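PDB 4UYT: flocculation protein FLO11 from Saccharomyces cerevisiae, which mediates homotypic cell-cell adhesion in yeast flocculation and takes part in cell-substrate adhesion, invasive growth, pseudohypha formation and biofilm development. Local coordinates for residues N13-N17 / L18-W22. Numbering follows the deposited sequence.
Sequences NGCPN and LDFNW
Cys15 and Leu18 close a type I beta turn through Pro16 and Asn17, with a weak hydrogen bond from Leu18 N to Cys15 O, 3.3 Å long. A water donates to both Pro16 O and Leu18 O, joining the carbonyls of the second and fourth residues of the turn; the same water lies in plane at the edge of the Phe20 ring. Just upstream, Asn13 makes an Asx turn: its OD1, 2.9 Å from Cys15 N, accepts in the carbonyl plane. With chi1 at 49°, Cys15 SG sits between its own backbone N and carbonyl carbon and meets the rim of the Phe20 ring, 3.7 Å from CZ and 90° off the ring normal. Cys15 O approaches that edge too, 3.5 Å from Phe20 CE2. Leu18 brings one branch to the cysteine, CD1 lying 3.9 Å from Cys15 CB. Asp19, before the turn into the helix, makes the capping bond: its OD1 accepts from Trp22 N, 3.0 Å away and above the carboxylate plane, while OD2 makes a weak hydrogen bond with His158 ND1, whose ring stacks on Trp22. This surface turn of the Flo11 adhesin domain joins strand 12-13 to that helix, and Cys15 is tied to Cys150 by a disulfide. The edge contact is consistent with the weakly positive C-H rim of an aromatic ring facing the electron-rich disulfide sulfur and carbonyl oxygen.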
# COMPACT_ATOMS: atom_id res chain seq x y z
N ASN A 13 -3.86 -12.45 -2.48
CA ASN A 13 -3.67 -11.56 -3.61
C ASN A 13 -4.78 -11.85 -4.60
O ASN A 13 -4.89 -12.97 -5.09
CB ASN A 13 -2.29 -11.82 -4.17
CG ASN A 13 -2.00 -11.05 -5.44
OD1 ASN A 13 -2.88 -10.72 -6.23
ND2 ASN A 13 -0.73 -10.78 -5.67
N GLY A 14 -5.63 -10.85 -4.86
CA GLY A 14 -6.82 -11.06 -5.66
C GLY A 14 -6.63 -11.07 -7.15
O GLY A 14 -7.60 -11.29 -7.86
N CYS A 15 -5.42 -10.84 -7.64
CA CYS A 15 -5.19 -10.75 -9.08
C CYS A 15 -3.72 -10.91 -9.44
O CYS A 15 -3.12 -10.02 -10.03
CB CYS A 15 -5.75 -9.44 -9.66
SG CYS A 15 -5.28 -7.96 -8.75
N PRO A 16 -3.12 -12.05 -9.06
CA PRO A 16 -1.69 -12.22 -9.22
C PRO A 16 -1.22 -12.37 -10.64
O PRO A 16 -0.01 -12.33 -10.89
CB PRO A 16 -1.40 -13.49 -8.44
CG PRO A 16 -2.67 -14.28 -8.57
CD PRO A 16 -3.73 -13.22 -8.40
N ASN A 17 -2.14 -12.56 -11.56
CA ASN A 17 -1.71 -12.76 -12.94
C ASN A 17 -1.76 -11.48 -13.78
O ASN A 17 -1.37 -11.52 -14.93
CB ASN A 17 -2.40 -13.98 -13.54
CG ASN A 17 -1.98 -15.29 -12.83
OD1 ASN A 17 -0.78 -15.53 -12.63
ND2 ASN A 17 -2.94 -16.08 -12.39
N LEU A 18 -2.15 -10.34 -13.18
CA LEU A 18 -2.03 -9.04 -13.87
C LEU A 18 -0.56 -8.63 -13.93
O LEU A 18 0.24 -8.94 -13.03
CB LEU A 18 -2.85 -7.93 -13.19
CG LEU A 18 -4.35 -8.02 -13.35
CD1 LEU A 18 -5.02 -6.92 -12.54
CD2 LEU A 18 -4.78 -7.94 -14.81
N ASP A 19 -0.22 -7.89 -14.97
CA ASP A 19 1.08 -7.25 -15.07
C ASP A 19 0.97 -5.87 -14.46
O ASP A 19 0.38 -4.96 -15.06
CB ASP A 19 1.45 -7.18 -16.56
CG ASP A 19 2.77 -6.47 -16.84
OD1 ASP A 19 3.42 -6.00 -15.88
OD2 ASP A 19 3.13 -6.39 -18.05
N PHE A 20 1.52 -5.72 -13.26
CA PHE A 20 1.54 -4.42 -12.57
C PHE A 20 2.73 -3.58 -13.00
O PHE A 20 2.69 -2.34 -12.99
CB PHE A 20 1.53 -4.60 -11.05
CG PHE A 20 0.31 -5.31 -10.55
CD1 PHE A 20 -0.86 -4.62 -10.33
CD2 PHE A 20 0.33 -6.67 -10.35
CE1 PHE A 20 -2.01 -5.28 -9.93
CE2 PHE A 20 -0.81 -7.34 -9.97
CZ PHE A 20 -1.98 -6.65 -9.77
N ASN A 21 3.80 -4.25 -13.40
CA ASN A 21 5.02 -3.55 -13.73
C ASN A 21 4.82 -2.59 -14.87
O ASN A 21 5.36 -1.49 -14.88
CB ASN A 21 6.11 -4.57 -14.06
CG ASN A 21 6.64 -5.25 -12.81
OD1 ASN A 21 6.57 -4.69 -11.70
ND2 ASN A 21 7.18 -6.44 -12.97
N TRP A 22 4.01 -3.01 -15.84
CA TRP A 22 3.72 -2.16 -16.98
C TRP A 22 3.26 -0.74 -16.61
O TRP A 22 3.70 0.24 -17.20
CB TRP A 22 2.68 -2.86 -17.85
CG TRP A 22 2.20 -2.14 -19.03
CD1 TRP A 22 2.71 -2.22 -20.29
CD2 TRP A 22 1.07 -1.26 -19.10
NE1 TRP A 22 1.98 -1.44 -21.14
CE2 TRP A 22 0.96 -0.85 -20.45
CE3 TRP A 22 0.13 -0.80 -18.18
CZ2 TRP A 22 -0.04 0.03 -20.90
CZ3 TRP A 22 -0.87 0.06 -18.62
CH2 TRP A 22 -0.94 0.47 -19.97
O HOH W 1 1.35 -10.02 -10.72